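Local coordinates for protein glycosyl hyrolase, family 3 (Deinococcus radiodurans, PDB 3TEV) that probably hydrolyses O-glycosidic bonds, using a TIM-barrel domain of glycoside hydrolase family 3, at residues 57-60 and 61-64; 114-117 and 118-121; 202-205 and 206-210; 267-270 and 271-275; 278-281 and 282-286. All blocks are in the same frame, centred on the assembly; numbering follows the deposited sequence.

Interaction 1: 57-60 and 61-64; sequences AEQL and RRLC
Gln-59 O receives the amide of Leu-63 near the start of helix 57-71, with 2.8 Å between Gln-59 O and Leu-63 N. The three neighbouring carbonyls are used in the same i to i+4 manner: Ala-57 O takes Arg-61 N, Glu-58 O takes Arg-62 N, and Leu-60 O takes Cys-64 N at 2.9 Å. The Gln-59 amide turns back past the start of the helix, its chain bent at chi2 (-80°); OE1 accepts from the backbone N of Glu-55 and Ser-56, while NE2 gives to Pro-29 O and Asn-53 O, so both ends of the group are satisfied. NE2 also lies beside Leu-63, 3.9 Å from its CD2, the two side chains running the same way. This helix is the crossover of the beta-alpha-beta unit formed with strands 46-49 and 76-79. Leu-60 and Cys-64 turn to the strand side and both touch Leu-49; Leu-60 CD1 is 4.0 Å from Cys-64 SG. The outer side is charged. Arg-62 lays one guanidinium face over the backbone, NH2 3.7 Å from Gln-59 CA. Its NH1 stays 4.3 Å from Glu-58 OE1, beyond a salt bridge, with the carboxylate and guanidinium planes 70° apart. Arg-61 instead sends NE to Ser-123 O at the end of helix 107-124.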
loop_
_atom_site.group_PDB
_atom_site.type_symbol
_atom_site.label_atom_id
_atom_site.label_comp_id
_atom_site.label_asym_id
_atom_site.label_seq_id
_atom_site.Cartn_x
_atom_site.Cartn_y
_atom_site.Cartn_z
ATOM N N ALA A 57 4.501 -21.595 8.923
ATOM C CA ALA A 57 5.766 -20.927 8.625
ATOM C C ALA A 57 6.608 -21.677 7.575
ATOM O O ALA A 57 7.227 -21.048 6.729
ATOM C CB ALA A 57 6.565 -20.684 9.898
ATOM N N GLU A 58 6.600 -23.008 7.634
ATOM C CA GLU A 58 7.308 -23.867 6.691
ATOM C C GLU A 58 6.744 -23.701 5.282
ATOM O O GLU A 58 7.504 -23.564 4.317
ATOM C CB GLU A 58 7.204 -25.338 7.139
ATOM C CG GLU A 58 8.105 -26.352 6.389
ATOM C CD GLU A 58 8.202 -27.757 7.090
ATOM O OE1 GLU A 58 8.442 -28.769 6.375
ATOM O OE2 GLU A 58 8.056 -27.860 8.344
ATOM N N GLN A 59 5.415 -23.720 5.168
ATOM C CA GLN A 59 4.744 -23.586 3.875
ATOM C C GLN A 59 4.967 -22.181 3.315
ATOM O O GLN A 59 5.262 -22.017 2.136
ATOM C CB GLN A 59 3.245 -23.927 3.997
ATOM C CG GLN A 59 2.335 -23.338 2.908
ATOM C CD GLN A 59 1.990 -21.873 3.173
ATOM O OE1 GLN A 59 1.767 -21.480 4.318
ATOM N NE2 GLN A 59 1.983 -21.057 2.118
ATOM N N LEU A 60 4.839 -21.180 4.176
ATOM C CA LEU A 60 4.989 -19.794 3.764
ATOM C C LEU A 60 6.412 -19.505 3.294
ATOM O O LEU A 60 6.614 -18.790 2.300
ATOM C CB LEU A 60 4.565 -18.854 4.886
ATOM C CG LEU A 60 4.432 -17.362 4.604
ATOM C CD1 LEU A 60 3.617 -17.074 3.353
ATOM C CD2 LEU A 60 3.821 -16.665 5.817
ATOM N N ARG A 61 7.386 -20.082 3.990
ATOM C CA ARG A 61 8.785 -19.948 3.602
ATOM C C ARG A 61 9.028 -20.544 2.217
ATOM O O ARG A 61 9.743 -19.958 1.414
ATOM C CB ARG A 61 9.718 -20.604 4.629
ATOM C CG ARG A 61 11.203 -20.407 4.324
ATOM C CD ARG A 61 12.108 -20.925 5.455
ATOM N NE ARG A 61 12.041 -20.101 6.676
ATOM C CZ ARG A 61 11.365 -20.420 7.789
ATOM N NH1 ARG A 61 11.378 -19.600 8.834
ATOM N NH2 ARG A 61 10.680 -21.559 7.874
ATOM N N ARG A 62 8.435 -21.710 1.965
ATOM C CA ARG A 62 8.478 -22.364 0.664
ATOM C C ARG A 62 7.808 -21.485 -0.415
ATOM O O ARG A 62 8.375 -21.265 -1.485
ATOM C CB ARG A 62 7.829 -23.754 0.753
ATOM C CG ARG A 62 8.083 -24.691 -0.442
ATOM C CD ARG A 62 7.310 -26.024 -0.309
ATOM N NE ARG A 62 7.288 -26.540 1.074
ATOM C CZ ARG A 62 6.194 -26.623 1.844
ATOM N NH1 ARG A 62 6.284 -27.098 3.090
ATOM N NH2 ARG A 62 5.005 -26.237 1.372
ATOM N N LEU A 63 6.640 -20.937 -0.102
ATOM C CA LEU A 63 5.921 -20.083 -1.049
ATOM C C LEU A 63 6.697 -18.814 -1.444
ATOM O O LEU A 63 6.766 -18.480 -2.623
ATOM C CB LEU A 63 4.528 -19.734 -0.518
ATOM C CG LEU A 63 3.718 -18.739 -1.349
ATOM C CD1 LEU A 63 3.469 -19.246 -2.798
ATOM C CD2 LEU A 63 2.414 -18.426 -0.682
ATOM N N CYS A 64 7.297 -18.130 -0.471
ATOM C CA CYS A 64 8.024 -16.897 -0.740
ATOM C C CYS A 64 9.359 -17.139 -1.434
ATOM O O CYS A 64 9.813 -16.290 -2.223
ATOM C CB CYS A 64 8.207 -16.084 0.534
ATOM S SG CYS A 64 6.606 -15.565 1.188
#

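Interaction 2: 114-117 and 118-121; sequences NAAL and ARQL
Arg-119 folds back over the preceding turn of helix 107-124 and covers Ala-115 and Ala-116. Its CB sits 3.7 Å from Ala-115 O, the carbonyl that also accepts the Arg-119 amide. CG comes closer to the same oxygen, 3.4 Å from Ala-115 O, because chi1 of -75° places it beside the backbone N, on the side of the earlier turn. A bend at chi3 then carries NE back toward the start of the helix, 4.1 Å from Ala-116 CA. Arg-119 CZ follows at 3.7 Å from Ala-116 CA. At the end of the chain the guanidinium lies flat on the backbone, with Ala-116 CA and Ala-115 O beneath one face, both displaced toward the rim of the group. Arg-119 NH1 is 3.7 Å from Ala-115 CB and forms a salt bridge with Glu-171, in the loop after helix 154-169. Arg-119 NH2 packs 3.4 Å from Ala-116 CB.

In this TIM-barrel domain, helix 107-124 leads into strand 128-129. Its other flank is apolar: Leu-117 and Leu-121 cross one turn apart, with CD1 of the first 4.1 Å from CG of the second, and both touch Asn-129 on that strand. Ala-118 N bonds to Asn-114 O at 2.8 Å, and the Ala-118 side chain packs against His-168 of helix 154-169 and Val-173. Asn-114, also on the side of helix 154-169, touches Ala-164 and gives its ND2 hydrogen to Thr-110 O one turn earlier.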
loop_
_atom_site.group_PDB
_atom_site.type_symbol
_atom_site.label_atom_id
_atom_site.label_comp_id
_atom_site.label_asym_id
_atom_site.label_seq_id
_atom_site.Cartn_x
_atom_site.Cartn_y
_atom_site.Cartn_z
ATOM N N ASN A 114 6.862 -4.625 16.702
ATOM C CA ASN A 114 6.971 -4.555 15.251
ATOM C C ASN A 114 8.296 -5.138 14.740
ATOM O O ASN A 114 8.345 -5.771 13.670
ATOM C CB ASN A 114 6.709 -3.122 14.773
ATOM C CG ASN A 114 5.213 -2.796 14.743
ATOM O OD1 ASN A 114 4.537 -3.058 13.747
ATOM N ND2 ASN A 114 4.687 -2.250 15.843
ATOM N N ALA A 115 9.360 -4.956 15.521
ATOM C CA ALA A 115 10.645 -5.533 15.167
ATOM C C ALA A 115 10.549 -7.046 15.153
ATOM O O ALA A 115 11.060 -7.675 14.226
ATOM C CB ALA A 115 11.734 -5.072 16.102
ATOM N N ALA A 116 9.880 -7.631 16.155
ATOM C CA ALA A 116 9.699 -9.096 16.198
ATOM C C ALA A 116 8.826 -9.599 15.055
ATOM O O ALA A 116 9.085 -10.647 14.492
ATOM C CB ALA A 116 9.113 -9.530 17.498
ATOM N N LEU A 117 7.780 -8.856 14.726
ATOM C CA LEU A 117 6.934 -9.232 13.623
ATOM C C LEU A 117 7.744 -9.196 12.318
ATOM O O LEU A 117 7.661 -10.105 11.492
ATOM C CB LEU A 117 5.708 -8.317 13.561
ATOM C CG LEU A 117 4.894 -8.342 12.261
ATOM C CD1 LEU A 117 4.384 -9.782 11.896
ATOM C CD2 LEU A 117 3.738 -7.320 12.335
ATOM N N ALA A 118 8.546 -8.154 12.153
ATOM C CA ALA A 118 9.353 -8.010 10.934
ATOM C C ALA A 118 10.398 -9.138 10.794
ATOM O O ALA A 118 10.626 -9.635 9.679
ATOM C CB ALA A 118 9.995 -6.627 10.861
ATOM N N ARG A 119 10.991 -9.560 11.915
ATOM C CA ARG A 119 11.956 -10.668 11.927
ATOM C C ARG A 119 11.312 -11.971 11.481
ATOM O O ARG A 119 11.945 -12.764 10.778
ATOM C CB ARG A 119 12.585 -10.891 13.318
ATOM C CG ARG A 119 13.636 -9.872 13.714
ATOM C CD ARG A 119 14.416 -10.287 14.966
ATOM N NE ARG A 119 13.567 -10.382 16.158
ATOM C CZ ARG A 119 13.262 -9.363 16.966
ATOM N NH1 ARG A 119 13.727 -8.142 16.730
ATOM N NH2 ARG A 119 12.499 -9.574 18.029
ATOM N N GLN A 120 10.079 -12.210 11.921
ATOM C CA GLN A 120 9.355 -13.382 11.463
ATOM C C GLN A 120 9.085 -13.280 9.938
ATOM O O GLN A 120 9.261 -14.256 9.209
ATOM C CB GLN A 120 8.070 -13.601 12.276
ATOM C CG GLN A 120 7.456 -15.011 12.100
ATOM C CD GLN A 120 8.169 -16.128 12.926
ATOM O OE1 GLN A 120 8.715 -15.888 14.029
ATOM N NE2 GLN A 120 8.143 -17.358 12.394
ATOM N N LEU A 121 8.695 -12.099 9.461
ATOM C CA LEU A 121 8.431 -11.910 8.037
ATOM C C LEU A 121 9.706 -12.113 7.216
ATOM O O LEU A 121 9.709 -12.822 6.219
ATOM C CB LEU A 121 7.832 -10.529 7.764
ATOM C CG LEU A 121 6.452 -10.220 8.353
ATOM C CD1 LEU A 121 5.948 -8.854 7.874
ATOM C CD2 LEU A 121 5.431 -11.302 8.024
#

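Interaction 3: 202-205 and 206-210; sequences AELD and AGELA
Leu-204 and Leu-209 form the close-packed side of the contact, where helix 201-206 ends and the chain turns off toward helix 210-215. Leu-209 CD1 rests 3.8 Å from Leu-204 CB, and its CB lies 3.4 Å from Leu-204 O. That oxygen is also gripped by the backbone: Leu-209 N bonds to Leu-204 O at 2.9 Å, spanning five residues, and Gly-207 N adds a weak bond. CD2 of Leu-204 faces Glu-208, 3.8 Å from its OE1, in an oblique crossing. Beyond the two segments, Leu-204 touches Ala-231 and Leu-232 while Leu-209 reaches Pro-181, so both leucines sit among loops of the TIM-barrel domain.

Gly-207 is the first residue to leave helical angles, and a type I beta turn from Gly-207 to Ala-210 leads into helix 210-215, closed by the bond from Ala-210 N to Gly-207 O. Toward solvent the contact thins. Ala-206 is exposed; its N is hydrogen-bonded to Ala-202 O at 3.2 Å, with a second, weak bond to Glu-203 O. Glu-203 lies on the exposed side, and its OE1 accepts from Ser-200 N. Between the two sides lies Asp-205, partly exposed; its CG stands beside the backbone N (chi1 -75°), which lets OD1 meet Arg-201 in a salt bridge while lying 3.7 Å from Leu-209 CD1. Glu-208, though buried, pairs its OE2 with Lys-199.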
loop_
_atom_site.group_PDB
_atom_site.type_symbol
_atom_site.label_atom_id
_atom_site.label_comp_id
_atom_site.label_asym_id
_atom_site.label_seq_id
_atom_site.Cartn_x
_atom_site.Cartn_y
_atom_site.Cartn_z
ATOM N N ALA A 202 -7.525 23.224 7.230
ATOM C CA ALA A 202 -6.908 23.449 8.543
ATOM C C ALA A 202 -7.193 22.281 9.499
ATOM O O ALA A 202 -6.308 21.833 10.220
ATOM C CB ALA A 202 -7.371 24.792 9.151
ATOM N N GLU A 203 -8.426 21.782 9.482
ATOM C CA GLU A 203 -8.776 20.575 10.233
ATOM C C GLU A 203 -7.965 19.366 9.760
ATOM O O GLU A 203 -7.474 18.593 10.576
ATOM C CB GLU A 203 -10.278 20.285 10.143
ATOM C CG GLU A 203 -11.188 21.295 10.872
ATOM C CD GLU A 203 -12.686 21.005 10.649
ATOM O OE1 GLU A 203 -13.223 21.246 9.528
ATOM O OE2 GLU A 203 -13.328 20.527 11.610
ATOM N N LEU A 204 -7.817 19.211 8.447
ATOM C CA LEU A 204 -7.036 18.106 7.898
ATOM C C LEU A 204 -5.582 18.159 8.329
ATOM O O LEU A 204 -5.020 17.144 8.746
ATOM C CB LEU A 204 -7.144 18.055 6.368
ATOM C CG LEU A 204 -8.526 17.707 5.796
ATOM C CD1 LEU A 204 -8.553 17.785 4.265
ATOM C CD2 LEU A 204 -8.989 16.349 6.278
ATOM N N ASP A 205 -4.994 19.355 8.248
ATOM C CA ASP A 205 -3.621 19.627 8.683
ATOM C C ASP A 205 -3.353 19.248 10.140
ATOM O O ASP A 205 -2.291 18.734 10.460
ATOM C CB ASP A 205 -3.297 21.123 8.493
ATOM C CG ASP A 205 -3.058 21.489 7.034
ATOM O OD1 ASP A 205 -2.771 20.578 6.223
ATOM O OD2 ASP A 205 -3.163 22.687 6.692
ATOM N N ALA A 206 -4.320 19.521 11.014
ATOM C CA ALA A 206 -4.178 19.234 12.441
ATOM C C ALA A 206 -4.500 17.763 12.783
ATOM O O ALA A 206 -4.056 17.251 13.819
ATOM C CB ALA A 206 -5.058 20.188 13.265
ATOM N N GLY A 207 -5.282 17.105 11.921
ATOM C CA GLY A 207 -5.743 15.744 12.159
ATOM C C GLY A 207 -5.201 14.767 11.126
ATOM O O GLY A 207 -4.026 14.401 11.172
ATOM N N GLU A 208 -6.069 14.375 10.187
ATOM C CA GLU A 208 -5.819 13.320 9.196
ATOM C C GLU A 208 -4.412 13.333 8.609
ATOM O O GLU A 208 -3.744 12.308 8.586
ATOM C CB GLU A 208 -6.858 13.393 8.048
ATOM C CG GLU A 208 -8.257 12.818 8.379
ATOM C CD GLU A 208 -9.070 13.667 9.379
ATOM O OE1 GLU A 208 -8.647 14.780 9.767
ATOM O OE2 GLU A 208 -10.148 13.209 9.791
ATOM N N LEU A 209 -3.971 14.501 8.153
ATOM C CA LEU A 209 -2.690 14.647 7.469
ATOM C C LEU A 209 -1.472 14.662 8.392
ATOM O O LEU A 209 -0.377 14.340 7.943
ATOM C CB LEU A 209 -2.691 15.924 6.608
ATOM C CG LEU A 209 -3.707 15.979 5.458
ATOM C CD1 LEU A 209 -3.772 17.362 4.793
ATOM C CD2 LEU A 209 -3.391 14.912 4.430
ATOM N N ALA A 210 -1.652 15.017 9.665
ATOM C CA ALA A 210 -0.510 15.269 10.555
ATOM C C ALA A 210 0.460 14.096 10.735
ATOM O O ALA A 210 1.674 14.287 10.640
ATOM C CB ALA A 210 -0.965 15.832 11.915
#

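Interaction 4: 267-270 and 271-275; sequences QAID and ANYGR
The frayed end of helix 267-272 turns here into the short link before helix 275-285, with Gly-274 at the N-cap position of the second helix. Ile-269 O takes two amides: Tyr-273 N at 2.9 Å, nearly straight off the carbonyl, and Asn-272 N at the same 2.9 Å from Ile-269 O but 59° out of the carbonyl plane. The Tyr-273 ring turns its edge to this oxygen, with CD2 3.6 Å from Ile-269 O. CD1 of Ile-269 lies 3.9 Å from the same CD2, so the tyrosine meets both the backbone and the side chain of one residue. Ala-271 N closes an ordinary helical turn on Gln-267 O. Farther along, Asp-270 OD1 touches the aliphatic part of Arg-275, 3.3 Å from its CD, but is 4.2 Å from NH1, too far for a salt bridge; the arginine, bent at chi2 (-70°) and again at chi3, gives its NH2 to Leu-293 O. Arg-275 touches Val-298 and Thr-302 of helix 296-309, while Tyr-273 packs on Pro-237 and Leu-240, in the loop ahead of helix 242-252, and Ile-269 reaches His-226 after strand 221-224.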
loop_
_atom_site.group_PDB
_atom_site.type_symbol
_atom_site.label_atom_id
_atom_site.label_comp_id
_atom_site.label_asym_id
_atom_site.label_seq_id
_atom_site.Cartn_x
_atom_site.Cartn_y
_atom_site.Cartn_z
ATOM N N GLN A 267 -15.766 -2.522 -3.367
ATOM C CA GLN A 267 -17.077 -2.340 -3.979
ATOM C C GLN A 267 -17.370 -0.929 -4.496
ATOM O O GLN A 267 -17.832 -0.770 -5.625
ATOM C CB GLN A 267 -18.180 -2.797 -3.019
ATOM C CG GLN A 267 -19.488 -3.157 -3.716
ATOM C CD GLN A 267 -20.542 -3.750 -2.775
ATOM O OE1 GLN A 267 -20.512 -3.539 -1.558
ATOM N NE2 GLN A 267 -21.491 -4.487 -3.351
ATOM N N ALA A 268 -17.106 0.088 -3.678
ATOM C CA ALA A 268 -17.429 1.468 -4.051
ATOM C C ALA A 268 -16.702 1.920 -5.322
ATOM O O ALA A 268 -17.295 2.595 -6.162
ATOM C CB ALA A 268 -17.162 2.428 -2.893
ATOM N N ILE A 269 -15.430 1.545 -5.463
ATOM C CA ILE A 269 -14.686 1.835 -6.689
ATOM C C ILE A 269 -15.262 1.030 -7.849
ATOM O O ILE A 269 -15.550 1.566 -8.932
ATOM C CB ILE A 269 -13.175 1.528 -6.533
ATOM C CG1 ILE A 269 -12.464 2.704 -5.869
ATOM C CG2 ILE A 269 -12.524 1.205 -7.897
ATOM C CD1 ILE A 269 -12.102 3.849 -6.810
ATOM N N ASP A 270 -15.442 -0.259 -7.592
ATOM C CA ASP A 270 -15.887 -1.202 -8.597
ATOM C C ASP A 270 -17.230 -0.787 -9.201
ATOM O O ASP A 270 -17.474 -1.015 -10.390
ATOM C CB ASP A 270 -15.987 -2.594 -7.967
ATOM C CG ASP A 270 -15.723 -3.703 -8.946
ATOM O OD1 ASP A 270 -14.867 -3.553 -9.856
ATOM O OD2 ASP A 270 -16.375 -4.745 -8.779
ATOM N N ALA A 271 -18.082 -0.165 -8.383
ATOM C CA ALA A 271 -19.400 0.262 -8.820
ATOM C C ALA A 271 -19.362 1.564 -9.602
ATOM O O ALA A 271 -20.326 1.908 -10.285
ATOM C CB ALA A 271 -20.360 0.391 -7.616
ATOM N N ASN A 272 -18.266 2.299 -9.480
ATOM C CA ASN A 272 -18.177 3.647 -10.048
ATOM C C ASN A 272 -17.223 3.804 -11.243
ATOM O O ASN A 272 -17.344 4.770 -12.004
ATOM C CB ASN A 272 -17.863 4.665 -8.941
ATOM C CG ASN A 272 -19.041 4.873 -7.986
ATOM O OD1 ASN A 272 -19.994 5.588 -8.301
ATOM N ND2 ASN A 272 -18.980 4.245 -6.818
ATOM N N TYR A 273 -16.304 2.841 -11.406
ATOM C CA TYR A 273 -15.278 2.869 -12.451
ATOM C C TYR A 273 -15.094 1.471 -13.066
ATOM O O TYR A 273 -15.435 0.456 -12.445
ATOM C CB TYR A 273 -13.933 3.342 -11.868
ATOM C CG TYR A 273 -13.978 4.698 -11.189
ATOM C CD1 TYR A 273 -13.660 5.873 -11.894
ATOM C CD2 TYR A 273 -14.336 4.812 -9.839
ATOM C CE1 TYR A 273 -13.715 7.126 -11.278
ATOM C CE2 TYR A 273 -14.408 6.071 -9.202
ATOM C CZ TYR A 273 -14.094 7.222 -9.928
ATOM O OH TYR A 273 -14.158 8.448 -9.299
ATOM N N GLY A 274 -14.563 1.427 -14.289
ATOM C CA GLY A 274 -14.040 0.185 -14.860
ATOM C C GLY A 274 -12.663 -0.130 -14.271
ATOM O O GLY A 274 -11.924 0.780 -13.923
ATOM N N ARG A 275 -12.317 -1.408 -14.154
ATOM C CA ARG A 275 -11.067 -1.801 -13.515
ATOM C C ARG A 275 -9.861 -1.149 -14.207
ATOM O O ARG A 275 -9.101 -0.419 -13.574
ATOM C CB ARG A 275 -10.918 -3.330 -13.455
ATOM C CG ARG A 275 -11.982 -4.068 -12.615
ATOM C CD ARG A 275 -11.841 -3.825 -11.087
ATOM N NE ARG A 275 -10.564 -4.338 -10.588
ATOM C CZ ARG A 275 -10.411 -5.352 -9.729
ATOM N NH1 ARG A 275 -11.488 -5.981 -9.214
ATOM N NH2 ARG A 275 -9.166 -5.715 -9.372
#

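Interaction 5: 278-281 and 282-286; sequences AAVR and ALRAG
Arg-281 O and Ala-285 N make the shortest hydrogen bond of this turn, 2.8 Å, in the last stretch of helix 275-285. Ala-285 CB also leans on that oxygen, 3.3 Å from Arg-281 O. One residue earlier, Arg-284 N points nearly straight at Val-280 O from 2.9 Å, and the aliphatic start of the Arg-284 chain covers the same carbonyl, CG being 3.5 Å from Val-280 O. From there the arginine runs extended alongside Val-280, both side chains pointing the same way. The valine places CG1 opposite its backbone N (chi1 165°), under one face of the guanidinium and 3.5 Å from Arg-284 NH1. Leu-283 leans back over the preceding turn, its CG 3.5 Å from Ala-279 O. The helix stops in a Schellman motif: Gly-286 takes a positive phi of 140°, and its N makes two weak bonds back, to Ala-282 O and Leu-283 O. Arg-281 bends at chi2 (76°) and gives its NE hydrogen to Leu-240 O. Ala-279, Ala-282 and Leu-283 face Val-290 of strand 290-291, which follows the helix. Val-280, Leu-283 and Arg-284 meet Tyr-309 at the end of helix 296-309, Ala-285 packs against Pro-242 at the start of helix 242-252, and Lys-320 of helix 314-330 bonds to Leu-283 O.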
loop_
_atom_site.group_PDB
_atom_site.type_symbol
_atom_site.label_atom_id
_atom_site.label_comp_id
_atom_site.label_asym_id
_atom_site.label_seq_id
_atom_site.Cartn_x
_atom_site.Cartn_y
_atom_site.Cartn_z
ATOM N N ALA A 278 -9.649 2.687 -14.031
ATOM C CA ALA A 278 -9.254 3.132 -12.698
ATOM C C ALA A 278 -7.733 2.980 -12.483
ATOM O O ALA A 278 -7.082 3.866 -11.935
ATOM C CB ALA A 278 -10.052 2.398 -11.621
ATOM N N ALA A 279 -7.171 1.867 -12.934
ATOM C CA ALA A 279 -5.758 1.618 -12.748
ATOM C C ALA A 279 -4.891 2.608 -13.560
ATOM O O ALA A 279 -3.899 3.126 -13.060
ATOM C CB ALA A 279 -5.434 0.194 -13.103
ATOM N N VAL A 280 -5.300 2.904 -14.790
ATOM C CA VAL A 280 -4.571 3.853 -15.615
ATOM C C VAL A 280 -4.647 5.245 -14.983
ATOM O O VAL A 280 -3.640 5.946 -14.864
ATOM C CB VAL A 280 -5.080 3.812 -17.092
ATOM C CG1 VAL A 280 -4.621 5.026 -17.890
ATOM C CG2 VAL A 280 -4.618 2.508 -17.759
ATOM N N ARG A 281 -5.840 5.611 -14.521
ATOM C CA ARG A 281 -6.042 6.908 -13.869
ATOM C C ARG A 281 -5.193 7.040 -12.586
ATOM O O ARG A 281 -4.592 8.097 -12.361
ATOM C CB ARG A 281 -7.534 7.148 -13.613
ATOM C CG ARG A 281 -7.871 8.405 -12.797
ATOM C CD ARG A 281 -7.773 9.761 -13.575
ATOM N NE ARG A 281 -8.043 10.926 -12.713
ATOM C CZ ARG A 281 -8.220 12.180 -13.148
ATOM N NH1 ARG A 281 -8.167 12.475 -14.444
ATOM N NH2 ARG A 281 -8.459 13.155 -12.280
ATOM N N ALA A 282 -5.094 5.971 -11.784
ATOM C CA ALA A 282 -4.244 5.988 -10.590
ATOM C C ALA A 282 -2.777 6.235 -10.939
ATOM O O ALA A 282 -2.110 7.038 -10.278
ATOM C CB ALA A 282 -4.378 4.691 -9.772
ATOM N N LEU A 283 -2.277 5.542 -11.966
ATOM C CA LEU A 283 -0.884 5.685 -12.344
ATOM C C LEU A 283 -0.653 7.112 -12.840
ATOM O O LEU A 283 0.293 7.759 -12.407
ATOM C CB LEU A 283 -0.480 4.648 -13.391
ATOM C CG LEU A 283 -0.424 3.203 -12.875
ATOM C CD1 LEU A 283 -0.476 2.234 -14.051
ATOM C CD2 LEU A 283 0.816 2.939 -11.965
ATOM N N ARG A 284 -1.557 7.618 -13.682
ATOM C CA ARG A 284 -1.445 8.985 -14.204
ATOM C C ARG A 284 -1.488 10.014 -13.077
ATOM O O ARG A 284 -0.703 10.969 -13.075
ATOM C CB ARG A 284 -2.567 9.292 -15.199
ATOM C CG ARG A 284 -2.373 8.740 -16.588
ATOM C CD ARG A 284 -3.399 9.341 -17.575
ATOM N NE ARG A 284 -3.049 9.014 -18.957
ATOM C CZ ARG A 284 -3.862 8.421 -19.823
ATOM N NH1 ARG A 284 -5.105 8.104 -19.483
ATOM N NH2 ARG A 284 -3.436 8.163 -21.046
ATOM N N ALA A 285 -2.410 9.834 -12.130
ATOM C CA ALA A 285 -2.529 10.759 -11.001
ATOM C C ALA A 285 -1.255 10.823 -10.139
ATOM O O ALA A 285 -0.997 11.840 -9.480
ATOM C CB ALA A 285 -3.733 10.391 -10.139
ATOM N N GLY A 286 -0.470 9.745 -10.129
ATOM C CA GLY A 286 0.758 9.720 -9.332
ATOM C C GLY A 286 1.149 8.447 -8.583
ATOM O O GLY A 286 2.225 8.419 -7.974
#

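How the interactions relate
All five contacts are local, within helices or at their ends, in a single TIM-barrel domain, and follow one another along the chain without interleaving. Interactions 1 and 2 lie on neighbouring helices, 57-71 and 107-124, with centres about 15 Å apart and nearest atoms about 4 Å apart. Interactions 4 and 5 belong to consecutive helices, 267-272 and 275-285, and do touch, Tyr-273 CB lying 4.0 Å from Ala-278 CB. Interaction 3 stands apart, its centre about 41 Å from interaction 1 and about 25 Å from interaction 5. Interactions 1 and 2 lie across the chain's centre from interaction 5, so the contacts sample helices and connections distributed around the parallel strands.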